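Local coordinates for protein prolyl-tRNA synthetase (Giardia lamblia ATCC 50803, PDB 3IAL) that probably joins L-proline to its cognate tRNA in an ATP-dependent reaction and is seen here holding the prolyl-adenylate intermediate, at residues 125-130 against 170-175; 181-186 against 241-246; 185-190 against 220-225; 252-257 against 266-271. One frame throughout, in Å; residues are numbered along the deposited sequence. Where two conformers were deposited one is given.

Overall arrangement
Four contacts sample one class II synthetase catalytic core, in which helices pack on an antiparallel sheet that carries the prolyl-adenylate. Interaction 1 closes first along the chain; interactions 2 and 3 then start from the same helix, 180-201, and share Ser-185 and Gln-186, with centres about 6 Å apart; interaction 4 comes last. Strand 263-274, used by interaction 4, lies between strand 167-177 of interaction 1 and strand 235-245 of interaction 2, and strand 222-229 of interaction 3 pairs with 235-245. The centres of interactions 1 and 4 are about 11 Å apart. Residues of interactions 1, 2 and 4 touch the adenylate, so its site is built on these strands.

Interaction 1: residues 125-130 against 170-175. With PR8 (5'-O-[(R)-hydroxy{[(2S)-pyrrolidin-2-ylcarbonyl]oxy}phosphoryl]adenosine), chain H.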
# COMPACT_ATOMS: atom_id res chain seq x y z
N THR B 125 -17.36 -13.19 -1.13
CA THR B 125 -17.68 -14.26 -2.07
C THR B 125 -16.43 -14.77 -2.79
O THR B 125 -16.28 -15.98 -3.03
CB THR B 125 -18.76 -13.84 -3.09
OG1 THR B 125 -18.34 -12.68 -3.81
CG2 THR B 125 -20.08 -13.54 -2.39
N ALA B 126 -15.52 -13.86 -3.10
CA ALA B 126 -14.26 -14.18 -3.76
C ALA B 126 -13.29 -14.86 -2.80
O ALA B 126 -12.70 -15.89 -3.14
CB ALA B 126 -13.63 -12.92 -4.36
N ILE B 127 -13.14 -14.31 -1.60
CA ILE B 127 -12.20 -14.84 -0.64
C ILE B 127 -12.61 -16.23 -0.12
O ILE B 127 -11.76 -17.11 0.00
CB ILE B 127 -11.97 -13.87 0.54
CG1 ILE B 127 -11.18 -12.66 0.06
CG2 ILE B 127 -11.22 -14.57 1.69
CD1 ILE B 127 -11.24 -11.47 0.97
N TYR B 128 -13.89 -16.42 0.17
CA TYR B 128 -14.35 -17.70 0.73
C TYR B 128 -14.37 -18.82 -0.33
O TYR B 128 -14.18 -19.98 -0.00
CB TYR B 128 -15.68 -17.55 1.47
CG TYR B 128 -15.68 -16.42 2.50
CD1 TYR B 128 -14.48 -15.97 3.07
CD2 TYR B 128 -16.87 -15.81 2.90
CE1 TYR B 128 -14.47 -14.93 4.00
CE2 TYR B 128 -16.87 -14.78 3.83
CZ TYR B 128 -15.66 -14.34 4.38
OH TYR B 128 -15.64 -13.32 5.29
N SER B 129 -14.55 -18.46 -1.61
CA SER B 129 -14.34 -19.41 -2.70
C SER B 129 -12.90 -19.92 -2.69
O SER B 129 -12.67 -21.10 -2.97
CB SER B 129 -14.66 -18.78 -4.06
OG SER B 129 -16.02 -18.37 -4.14
N MET B 130 -11.94 -19.06 -2.36
CA MET B 130 -10.55 -19.50 -2.22
C MET B 130 -10.27 -20.21 -0.90
O MET B 130 -9.51 -21.16 -0.87
CB MET B 130 -9.57 -18.35 -2.45
CG MET B 130 -9.67 -17.72 -3.85
SD MET B 130 -9.44 -18.88 -5.23
CE MET B 130 -7.75 -19.41 -4.91
N TRP B 170 -10.15 1.11 1.40
CA TRP B 170 -10.40 0.46 2.68
C TRP B 170 -9.43 -0.67 2.98
O TRP B 170 -8.61 -1.02 2.14
CB TRP B 170 -11.86 -0.02 2.75
CG TRP B 170 -12.20 -1.41 2.23
CD1 TRP B 170 -11.46 -2.21 1.40
CD2 TRP B 170 -13.42 -2.13 2.48
NE1 TRP B 170 -12.13 -3.38 1.15
CE2 TRP B 170 -13.34 -3.35 1.80
CE3 TRP B 170 -14.57 -1.85 3.23
CZ2 TRP B 170 -14.35 -4.30 1.86
CZ3 TRP B 170 -15.57 -2.80 3.29
CH2 TRP B 170 -15.46 -4.01 2.60
N ASN B 171 -9.55 -1.22 4.18
CA ASN B 171 -8.92 -2.49 4.51
C ASN B 171 -9.98 -3.45 5.03
O ASN B 171 -10.84 -3.06 5.85
CB ASN B 171 -7.80 -2.29 5.53
CG ASN B 171 -7.16 -3.61 5.99
OD1 ASN B 171 -7.76 -4.35 6.77
ND2 ASN B 171 -5.94 -3.88 5.54
N GLU B 172 -9.94 -4.68 4.52
CA GLU B 172 -10.83 -5.75 4.96
C GLU B 172 -10.01 -6.97 5.40
O GLU B 172 -9.15 -7.45 4.67
CB GLU B 172 -11.82 -6.16 3.85
CG GLU B 172 -11.20 -6.66 2.55
CD GLU B 172 -12.25 -6.90 1.46
OE1 GLU B 172 -12.05 -6.45 0.31
OE2 GLU B 172 -13.27 -7.55 1.76
N ALA B 173 -10.28 -7.42 6.63
CA ALA B 173 -9.70 -8.62 7.20
C ALA B 173 -10.75 -9.72 7.20
O ALA B 173 -11.92 -9.45 7.46
CB ALA B 173 -9.27 -8.34 8.63
N HIS B 174 -10.33 -10.95 6.90
CA HIS B 174 -11.21 -12.13 6.86
C HIS B 174 -10.45 -13.31 7.49
O HIS B 174 -9.32 -13.62 7.07
CB HIS B 174 -11.57 -12.51 5.42
CG HIS B 174 -12.34 -11.46 4.68
ND1 HIS B 174 -13.71 -11.50 4.53
CD2 HIS B 174 -11.93 -10.33 4.04
CE1 HIS B 174 -14.11 -10.45 3.84
NE2 HIS B 174 -13.05 -9.72 3.53
N CYS B 175 -11.06 -13.94 8.50
CA CYS B 175 -10.43 -15.05 9.19
C CYS B 175 -11.34 -16.26 9.25
O CYS B 175 -12.55 -16.13 9.41
CB CYS B 175 -10.02 -14.66 10.60
SG CYS B 175 -8.90 -13.27 10.70
C PR8 H . -18.01 -5.06 5.70
N PR8 H . -16.92 -6.87 4.52
O PR8 H . -18.16 -4.58 4.57
P PR8 H . -19.07 -3.03 6.66
N1 PR8 H . -17.94 5.26 1.72
C2 PR8 H . -16.94 5.21 2.60
N3 PR8 H . -16.83 4.24 3.50
C4 PR8 H . -17.73 3.25 3.56
C5 PR8 H . -18.80 3.28 2.67
C6 PR8 H . -18.89 4.30 1.74
N6 PR8 H . -19.90 4.33 0.87
N7 PR8 H . -19.55 2.21 2.93
C8 PR8 H . -18.99 1.54 3.94
N9 PR8 H . -17.88 2.18 4.34
CA PR8 H . -17.27 -6.39 5.87
CB PR8 H . -15.96 -6.13 6.61
CD PR8 H . -15.50 -7.21 4.54
CG PR8 H . -14.90 -6.18 5.51
C1' PR8 H . -16.99 1.72 5.45
O10 PR8 H . -18.47 -4.51 6.86
O1P PR8 H . -20.38 -3.01 5.96
C2' PR8 H . -17.67 1.83 6.84
O2' PR8 H . -16.73 2.30 7.82
O2P PR8 H . -19.22 -2.44 8.15
C3' PR8 H . -17.98 0.39 7.17
O3' PR8 H . -18.09 0.22 8.59
C4' PR8 H . -16.70 -0.22 6.65
O4' PR8 H . -16.66 0.30 5.31
C5' PR8 H . -16.81 -1.73 6.70
O5' PR8 H . -17.92 -2.16 5.94
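Ile-127 and Tyr-128 of helix 124-134 meet His-174 of strand 167-177 at the proline end of a class II synthetase active site, where the imidazole is approached from two directions. Above one face lies the CD1 methyl of Ile-127, 3.7 Å from the centroid of the His-174 ring and 28° off its normal, a CH-pi contact displaced toward the CD2 side. In the plane of the same ring, Tyr-128 OH meets His-174 ND1 in a nearly straight hydrogen bond of 2.8 Å, whose donor may be either group. A chi1 of -62° places the His-174 ring, and its rotation (chi2 -100°) turns NE2 to Glu-172 OE2, to which it donates over 2.8 Å. The oxygen lies close to the imidazole plane but is met on its anti side, out of the carboxylate plane. Both ring nitrogens are thus engaged, which fixes the rotation of this buried ring. Glu-172 OE1 has further partners in Ser-123 and Gln-147, and receives a weak bond from Trp-170 NE1. These polar contacts border the ligand pyrrolidine: Glu-172 CB packs 3.5 Å from CG of the adenylate, while Trp-170 presents its edge to the prolyl carbonyl, CH2 lying 3.4 Å from ligand atom O.

Interaction 2: residues 181-186 against 241-246. With PR8 (5'-O-[(R)-hydroxy{[(2S)-pyrrolidin-2-ylcarbonyl]oxy}phosphoryl]adenosine), chain H.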
# COMPACT_ATOMS: atom_id res chain seq x y z
N GLU B 181 -15.75 -20.50 19.53
CA GLU B 181 -14.98 -19.76 20.53
C GLU B 181 -13.84 -18.96 19.90
O GLU B 181 -13.59 -17.83 20.31
CB GLU B 181 -14.44 -20.71 21.61
CG GLU B 181 -15.51 -21.44 22.41
CD GLU B 181 -15.83 -22.84 21.88
OE1 GLU B 181 -16.14 -22.97 20.68
OE2 GLU B 181 -15.77 -23.80 22.68
N ASP B 182 -13.13 -19.54 18.93
CA ASP B 182 -12.07 -18.82 18.23
C ASP B 182 -12.63 -17.62 17.46
O ASP B 182 -11.99 -16.58 17.39
CB ASP B 182 -11.36 -19.71 17.21
CG ASP B 182 -10.67 -20.92 17.83
OD1 ASP B 182 -10.20 -20.85 18.99
OD2 ASP B 182 -10.58 -21.94 17.12
N ALA B 183 -13.81 -17.80 16.87
CA ALA B 183 -14.48 -16.74 16.12
C ALA B 183 -14.78 -15.56 17.03
O ALA B 183 -14.43 -14.43 16.71
CB ALA B 183 -15.76 -17.26 15.47
N VAL B 184 -15.40 -15.84 18.18
CA VAL B 184 -15.68 -14.81 19.18
C VAL B 184 -14.41 -14.12 19.67
O VAL B 184 -14.37 -12.91 19.79
CB VAL B 184 -16.45 -15.40 20.39
CG1 VAL B 184 -16.43 -14.43 21.56
CG2 VAL B 184 -17.89 -15.74 19.97
N SER B 185 -13.36 -14.89 19.94
CA SER B 185 -12.08 -14.31 20.37
C SER B 185 -11.47 -13.39 19.29
O SER B 185 -10.83 -12.38 19.61
CB SER B 185 -11.08 -15.41 20.74
OG SER B 185 -9.78 -14.87 20.97
N GLN B 186 -11.67 -13.75 18.02
CA GLN B 186 -11.15 -12.92 16.92
C GLN B 186 -11.74 -11.50 16.92
O GLN B 186 -11.05 -10.53 16.62
CB GLN B 186 -11.41 -13.56 15.56
CG GLN B 186 -10.62 -12.93 14.41
CD GLN B 186 -9.12 -13.06 14.61
OE1 GLN B 186 -8.64 -14.14 14.94
NE2 GLN B 186 -8.39 -11.96 14.46
N ILE B 241 -17.41 -4.94 12.26
CA ILE B 241 -16.74 -6.14 12.73
C ILE B 241 -17.80 -7.25 12.88
O ILE B 241 -18.71 -7.13 13.70
CB ILE B 241 -16.00 -5.84 14.06
CG1 ILE B 241 -14.75 -5.00 13.78
CG2 ILE B 241 -15.61 -7.12 14.80
CD1 ILE B 241 -14.06 -4.44 15.01
N HIS B 242 -17.67 -8.32 12.11
CA HIS B 242 -18.76 -9.29 11.93
C HIS B 242 -18.40 -10.74 12.21
O HIS B 242 -17.32 -11.21 11.85
CB HIS B 242 -19.28 -9.18 10.50
CG HIS B 242 -19.49 -7.77 10.06
ND1 HIS B 242 -20.61 -7.04 10.38
CD2 HIS B 242 -18.69 -6.93 9.35
CE1 HIS B 242 -20.50 -5.83 9.88
NE2 HIS B 242 -19.35 -5.73 9.25
N ASN B 243 -19.32 -11.44 12.86
CA ASN B 243 -19.25 -12.88 13.04
C ASN B 243 -20.22 -13.47 12.02
O ASN B 243 -21.43 -13.31 12.13
CB ASN B 243 -19.64 -13.27 14.47
CG ASN B 243 -19.33 -14.74 14.79
OD1 ASN B 243 -19.36 -15.60 13.91
ND2 ASN B 243 -19.02 -15.02 16.05
N LEU B 244 -19.67 -14.12 11.00
CA LEU B 244 -20.46 -14.64 9.89
C LEU B 244 -20.97 -16.07 10.15
O LEU B 244 -21.71 -16.62 9.33
CB LEU B 244 -19.63 -14.60 8.60
CG LEU B 244 -19.12 -13.21 8.22
CD1 LEU B 244 -18.38 -13.29 6.89
CD2 LEU B 244 -20.27 -12.21 8.13
N GLY B 245 -20.58 -16.64 11.28
CA GLY B 245 -20.98 -17.99 11.65
C GLY B 245 -20.44 -19.01 10.67
O GLY B 245 -19.30 -18.92 10.21
N GLN B 246 -21.28 -19.99 10.35
CA GLN B 246 -20.93 -21.05 9.41
C GLN B 246 -21.68 -20.94 8.08
O GLN B 246 -21.49 -21.77 7.20
CB GLN B 246 -21.21 -22.41 10.06
CG GLN B 246 -20.24 -22.76 11.16
CD GLN B 246 -20.72 -23.91 12.03
OE1 GLN B 246 -21.82 -23.85 12.59
NE2 GLN B 246 -19.89 -24.95 12.16
C PR8 H . -18.01 -5.06 5.70
N PR8 H . -16.92 -6.87 4.52
O PR8 H . -18.16 -4.58 4.57
P PR8 H . -19.07 -3.03 6.66
N1 PR8 H . -17.94 5.26 1.72
C2 PR8 H . -16.94 5.21 2.60
N3 PR8 H . -16.83 4.24 3.50
C4 PR8 H . -17.73 3.25 3.56
C5 PR8 H . -18.80 3.28 2.67
C6 PR8 H . -18.89 4.30 1.74
N6 PR8 H . -19.90 4.33 0.87
N7 PR8 H . -19.55 2.21 2.93
C8 PR8 H . -18.99 1.54 3.94
N9 PR8 H . -17.88 2.18 4.34
CA PR8 H . -17.27 -6.39 5.87
CB PR8 H . -15.96 -6.13 6.61
CD PR8 H . -15.50 -7.21 4.54
CG PR8 H . -14.90 -6.18 5.51
C1' PR8 H . -16.99 1.72 5.45
O10 PR8 H . -18.47 -4.51 6.86
O1P PR8 H . -20.38 -3.01 5.96
C2' PR8 H . -17.67 1.83 6.84
O2' PR8 H . -16.73 2.30 7.82
O2P PR8 H . -19.22 -2.44 8.15
C3' PR8 H . -17.98 0.39 7.17
O3' PR8 H . -18.09 0.22 8.59
C4' PR8 H . -16.70 -0.22 6.65
O4' PR8 H . -16.66 0.30 5.31
C5' PR8 H . -16.81 -1.73 6.70
O5' PR8 H . -17.92 -2.16 5.94
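Helix segment 181-186 passes strand 235-245 most closely where the CA atoms of Ala-183 and Asn-243 are 6.9 Å apart. Ala-183 points its CB toward the strand, and this methyl stops 4.0 Å from Asn-243 ND2. Beside it, Val-184 points away from the strand at CB, yet its CG2 branch still comes within 4.1 Å of Asn-243 ND2. The contact is therefore van der Waals in kind, two aliphatic groups against an amide nitrogen, and no hydrogen bond crosses it. The amide is held by other means. Asn-243 has CG anti to the backbone N (chi1 -169°) and beside the carbonyl carbon, which carries OD1 onward to Gly-245 N; OD1 accepts from this N at 3.1 Å, with the donor tilted 16° from the carbonyl plane. This closes an Asx turn, and ND2 is bonded to Tyr-222 OH. With both ends engaged, the amide has its flip state defined and offers the helix a fixed surface. One residue earlier, His-242 serves the ligand. Its NE2 donates to O10 of the prolyl-adenylate at 2.8 Å, through a bent angle of 134°, and more weakly to O2P, while ND1 is bonded to Ser-223 OG, a second-shell partner that helps orient the ring. Helix packing at Asn-243 next to ligand binding at His-242 belongs to the class II synthetase core, where an antiparallel sheet backed by helices carries the aminoacyl-adenylate.

Interaction 3: residues 185-190 against 220-225; sequences SQLSDY and ADYSEV
Leu-187 reaches from helix 180-201 to Tyr-222 and Glu-224 on strand 222-229, and its side chain carries the whole contact. CB points toward the strand, bringing CG forward to the fork, where CG packs on CG2 of Ile-241. There the two methyls part company: CD1 turns to CG2 of Thr-269, whereas CD2 continues to strand 222-229. At this tip, CD2 meets the phenol end of Tyr-222, 3.4 Å from OH and 3.5 Å from CE2, at an oblique approach to the ring; leucine and tyrosine reach toward each other from facing sides. The same methyl lies 3.8 Å from Glu-224 OE2, so one carbon touches the polar ends of two residues.

The tyrosine hydroxyl is already engaged by Asn-243, and its ring takes a cation-pi contact from Arg-210. The carboxylate of Glu-224 is held through OE1, bonded to Trp-191 NE1; OE2, nearer the methyl, has a long, weak ion pair with Arg-210 NE. Asp-221 and Tyr-222 form a classic beta bulge opposite Asn-243. With no hydrogen bond between the two segments, Leu-187 contributes shape and apolar cover, while the phenol and, through OE1, the carboxylate are positioned by bonds to other parts of the catalytic core.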
# COMPACT_ATOMS: atom_id res chain seq x y z
N SER B 185 -13.36 -14.89 19.94
CA SER B 185 -12.08 -14.31 20.37
C SER B 185 -11.47 -13.39 19.29
O SER B 185 -10.83 -12.38 19.61
CB SER B 185 -11.08 -15.41 20.74
OG SER B 185 -9.78 -14.87 20.97
N GLN B 186 -11.67 -13.75 18.02
CA GLN B 186 -11.15 -12.92 16.92
C GLN B 186 -11.74 -11.50 16.92
O GLN B 186 -11.05 -10.53 16.62
CB GLN B 186 -11.41 -13.56 15.56
CG GLN B 186 -10.62 -12.93 14.41
CD GLN B 186 -9.12 -13.06 14.61
OE1 GLN B 186 -8.64 -14.14 14.94
NE2 GLN B 186 -8.39 -11.96 14.46
N LEU B 187 -13.03 -11.40 17.23
CA LEU B 187 -13.69 -10.09 17.30
C LEU B 187 -12.99 -9.15 18.28
O LEU B 187 -12.81 -7.97 17.98
CB LEU B 187 -15.17 -10.24 17.64
CG LEU B 187 -16.14 -10.36 16.46
CD1 LEU B 187 -15.69 -11.35 15.39
CD2 LEU B 187 -17.53 -10.73 16.97
N SER B 188 -12.59 -9.67 19.44
CA SER B 188 -11.82 -8.88 20.41
C SER B 188 -10.48 -8.43 19.82
O SER B 188 -10.06 -7.30 20.04
CB SER B 188 -11.55 -9.67 21.69
OG SER B 188 -12.76 -10.08 22.29
N ASP B 189 -9.81 -9.31 19.08
CA ASP B 189 -8.55 -8.94 18.41
C ASP B 189 -8.77 -7.80 17.43
O ASP B 189 -7.96 -6.88 17.37
CB ASP B 189 -7.91 -10.14 17.68
CG ASP B 189 -7.23 -11.10 18.63
OD1 ASP B 189 -7.16 -10.81 19.85
OD2 ASP B 189 -6.73 -12.15 18.16
N TYR B 190 -9.86 -7.86 16.67
CA TYR B 190 -10.20 -6.78 15.75
C TYR B 190 -10.42 -5.48 16.53
O TYR B 190 -9.90 -4.44 16.16
CB TYR B 190 -11.47 -7.09 14.95
CG TYR B 190 -11.43 -8.24 13.95
CD1 TYR B 190 -10.32 -8.49 13.14
CD2 TYR B 190 -12.55 -9.04 13.77
CE1 TYR B 190 -10.34 -9.53 12.21
CE2 TYR B 190 -12.57 -10.07 12.85
CZ TYR B 190 -11.47 -10.32 12.08
OH TYR B 190 -11.55 -11.36 11.17
N ALA B 220 -24.17 -11.95 7.74
CA ALA B 220 -23.64 -12.09 9.10
C ALA B 220 -24.63 -12.75 10.05
O ALA B 220 -25.84 -12.61 9.89
CB ALA B 220 -23.22 -10.73 9.65
N ASP B 221 -24.10 -13.46 11.05
CA ASP B 221 -24.87 -13.91 12.21
C ASP B 221 -25.10 -12.76 13.21
O ASP B 221 -26.14 -12.71 13.85
CB ASP B 221 -24.16 -15.05 12.93
CG ASP B 221 -24.45 -16.43 12.33
OD1 ASP B 221 -25.21 -16.53 11.33
OD2 ASP B 221 -23.90 -17.41 12.88
N TYR B 222 -24.10 -11.91 13.39
CA TYR B 222 -24.29 -10.64 14.09
C TYR B 222 -23.18 -9.68 13.70
O TYR B 222 -22.14 -10.09 13.17
CB TYR B 222 -24.38 -10.80 15.62
CG TYR B 222 -23.14 -11.37 16.29
CD1 TYR B 222 -22.97 -12.74 16.44
CD2 TYR B 222 -22.15 -10.53 16.79
CE1 TYR B 222 -21.84 -13.26 17.05
CE2 TYR B 222 -21.02 -11.05 17.42
CZ TYR B 222 -20.87 -12.41 17.54
OH TYR B 222 -19.76 -12.94 18.15
N SER B 223 -23.43 -8.39 13.96
CA SER B 223 -22.54 -7.32 13.53
C SER B 223 -22.28 -6.36 14.67
O SER B 223 -23.21 -5.96 15.38
CB SER B 223 -23.15 -6.58 12.34
OG SER B 223 -23.05 -7.35 11.15
N GLU B 224 -21.00 -6.03 14.86
CA GLU B 224 -20.57 -5.06 15.84
C GLU B 224 -19.93 -3.88 15.11
O GLU B 224 -19.27 -4.06 14.08
CB GLU B 224 -19.56 -5.69 16.79
CG GLU B 224 -20.13 -6.87 17.55
CD GLU B 224 -19.13 -7.49 18.51
OE1 GLU B 224 -17.95 -7.08 18.51
OE2 GLU B 224 -19.53 -8.40 19.27
N VAL B 225 -20.14 -2.68 15.65
CA VAL B 225 -19.78 -1.45 14.97
C VAL B 225 -19.25 -0.39 15.92
O VAL B 225 -19.50 -0.43 17.13
CB VAL B 225 -21.00 -0.85 14.22
CG1 VAL B 225 -21.51 -1.82 13.18
CG2 VAL B 225 -22.13 -0.45 15.21

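Interaction 4: residues 252-257 against 266-271. With PR8 (5'-O-[(R)-hydroxy{[(2S)-pyrrolidin-2-ylcarbonyl]oxy}phosphoryl]adenosine), chain H.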
# COMPACT_ATOMS: atom_id res chain seq x y z
N PHE B 252 -20.13 -21.81 0.41
CA PHE B 252 -18.93 -21.93 -0.42
C PHE B 252 -18.17 -23.25 -0.22
O PHE B 252 -17.07 -23.42 -0.75
CB PHE B 252 -18.04 -20.69 -0.22
CG PHE B 252 -18.66 -19.44 -0.75
CD1 PHE B 252 -18.51 -19.08 -2.08
CD2 PHE B 252 -19.48 -18.65 0.05
CE1 PHE B 252 -19.11 -17.95 -2.59
CE2 PHE B 252 -20.10 -17.52 -0.47
CZ PHE B 252 -19.91 -17.17 -1.79
N ASP B 253 -18.79 -24.18 0.50
CA ASP B 253 -18.22 -25.52 0.71
C ASP B 253 -16.82 -25.46 1.31
O ASP B 253 -15.87 -26.05 0.77
CB ASP B 253 -18.21 -26.32 -0.60
CG ASP B 253 -19.61 -26.66 -1.09
OD1 ASP B 253 -20.55 -25.89 -0.80
OD2 ASP B 253 -19.75 -27.70 -1.77
N ILE B 254 -16.69 -24.73 2.41
CA ILE B 254 -15.48 -24.71 3.19
C ILE B 254 -15.62 -25.76 4.29
O ILE B 254 -16.44 -25.62 5.20
CB ILE B 254 -15.19 -23.35 3.85
CG1 ILE B 254 -15.23 -22.22 2.82
CG2 ILE B 254 -13.82 -23.40 4.53
CD1 ILE B 254 -14.98 -20.86 3.41
N LEU B 255 -14.80 -26.79 4.19
CA LEU B 255 -14.84 -27.89 5.13
C LEU B 255 -13.42 -28.27 5.50
O LEU B 255 -12.52 -28.22 4.66
CB LEU B 255 -15.56 -29.09 4.49
CG LEU B 255 -17.08 -29.02 4.37
CD1 LEU B 255 -17.58 -30.17 3.49
CD2 LEU B 255 -17.75 -29.08 5.75
N TYR B 256 -13.22 -28.62 6.76
CA TYR B 256 -11.94 -29.14 7.22
C TYR B 256 -12.14 -30.43 8.00
O TYR B 256 -13.15 -30.60 8.70
CB TYR B 256 -11.18 -28.10 8.06
CG TYR B 256 -11.71 -27.86 9.47
CD1 TYR B 256 -11.19 -28.56 10.56
CD2 TYR B 256 -12.69 -26.90 9.72
CE1 TYR B 256 -11.65 -28.33 11.85
CE2 TYR B 256 -13.16 -26.67 11.02
CZ TYR B 256 -12.64 -27.39 12.08
OH TYR B 256 -13.09 -27.18 13.36
N ALA B 257 -11.19 -31.34 7.85
CA ALA B 257 -11.16 -32.55 8.65
C ALA B 257 -10.57 -32.21 10.01
O ALA B 257 -9.44 -31.74 10.09
CB ALA B 257 -10.31 -33.64 7.95
N PRO B 266 -15.95 -24.55 9.21
CA PRO B 266 -15.32 -23.59 10.10
C PRO B 266 -16.15 -22.32 10.21
O PRO B 266 -17.04 -22.07 9.39
CB PRO B 266 -13.99 -23.29 9.39
CG PRO B 266 -14.27 -23.50 7.94
CD PRO B 266 -15.40 -24.50 7.85
N TYR B 267 -15.87 -21.54 11.24
CA TYR B 267 -16.50 -20.25 11.44
C TYR B 267 -15.75 -19.18 10.66
O TYR B 267 -14.54 -19.29 10.48
CB TYR B 267 -16.50 -19.89 12.93
CG TYR B 267 -17.69 -20.45 13.68
CD1 TYR B 267 -17.85 -21.82 13.86
CD2 TYR B 267 -18.65 -19.61 14.22
CE1 TYR B 267 -18.95 -22.34 14.55
CE2 TYR B 267 -19.74 -20.11 14.91
CZ TYR B 267 -19.89 -21.47 15.07
OH TYR B 267 -20.98 -21.96 15.76
N LEU B 268 -16.47 -18.16 10.19
CA LEU B 268 -15.86 -17.02 9.50
C LEU B 268 -16.10 -15.70 10.25
O LEU B 268 -17.19 -15.46 10.77
CB LEU B 268 -16.37 -16.92 8.07
CG LEU B 268 -16.00 -18.06 7.10
CD1 LEU B 268 -16.78 -17.91 5.80
CD2 LEU B 268 -14.49 -18.14 6.84
N THR B 269 -15.08 -14.85 10.28
CA THR B 269 -15.21 -13.49 10.78
C THR B 269 -14.60 -12.49 9.79
O THR B 269 -13.77 -12.87 8.94
CB THR B 269 -14.58 -13.31 12.18
OG1 THR B 269 -13.15 -13.45 12.11
CG2 THR B 269 -15.14 -14.35 13.17
N CYS B 270 -15.01 -11.23 9.88
CA CYS B 270 -14.37 -10.17 9.09
C CYS B 270 -14.46 -8.82 9.76
O CYS B 270 -15.28 -8.60 10.64
CB CYS B 270 -14.92 -10.10 7.68
SG CYS B 270 -16.68 -9.84 7.54
N ALA B 271 -13.58 -7.92 9.33
CA ALA B 271 -13.51 -6.58 9.89
C ALA B 271 -13.14 -5.61 8.80
O ALA B 271 -12.28 -5.90 7.97
CB ALA B 271 -12.49 -6.52 11.02
C PR8 H . -18.01 -5.06 5.70
N PR8 H . -16.92 -6.87 4.52
O PR8 H . -18.16 -4.58 4.57
P PR8 H . -19.07 -3.03 6.66
N1 PR8 H . -17.94 5.26 1.72
C2 PR8 H . -16.94 5.21 2.60
N3 PR8 H . -16.83 4.24 3.50
C4 PR8 H . -17.73 3.25 3.56
C5 PR8 H . -18.80 3.28 2.67
C6 PR8 H . -18.89 4.30 1.74
N6 PR8 H . -19.90 4.33 0.87
N7 PR8 H . -19.55 2.21 2.93
C8 PR8 H . -18.99 1.54 3.94
N9 PR8 H . -17.88 2.18 4.34
CA PR8 H . -17.27 -6.39 5.87
CB PR8 H . -15.96 -6.13 6.61
CD PR8 H . -15.50 -7.21 4.54
CG PR8 H . -14.90 -6.18 5.51
C1' PR8 H . -16.99 1.72 5.45
O10 PR8 H . -18.47 -4.51 6.86
O1P PR8 H . -20.38 -3.01 5.96
C2' PR8 H . -17.67 1.83 6.84
O2' PR8 H . -16.73 2.30 7.82
O2P PR8 H . -19.22 -2.44 8.15
C3' PR8 H . -17.98 0.39 7.17
O3' PR8 H . -18.09 0.22 8.59
C4' PR8 H . -16.70 -0.22 6.65
O4' PR8 H . -16.66 0.30 5.31
C5' PR8 H . -16.81 -1.73 6.70
O5' PR8 H . -17.92 -2.16 5.94
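This is an apolar contact within a beta hairpin of the class II catalytic core, between the approach to the short strand 256-257 and the start of strand 263-274. Helix 247-251 ends just before it in a Schellman motif with Asp-253, at positive phi, as the C-prime residue; the chain then turns Ile-254 inward against Pro-266. The isoleucine lies across the proline ring. Because CG2 of Ile-254 lies anti to the backbone N (chi1, measured to CG1, -52°), that methyl faces the ring and comes to 3.4 Å from Pro-266 CG, tighter than usual for two carbons. The other branch runs on to Leu-268, with Ile-254 CD1 4.2 Å from Leu-268 CD1. On its CB side the ring of Pro-266 meets Tyr-256, whose CE2 is 3.8 Å from Pro-266 CB; the two run alongside with their ends pointing opposite ways, and Pro-266 CA sits in the plane of the phenol ring at its edge. The hydroxyl of Tyr-256 is anchored to Ala-178 O. Farther along the strand, Cys-270 SG lies 3.9 Å from CA of the prolyl-adenylate.

Pro-266 has no N-H, and its CD packs 3.1 Å from Ile-254 O, a carbonyl that accepts from His-265 ND1. Apart from this carbon-oxygen contact the two segments meet through carbon surfaces, with no hydrogen bond between them.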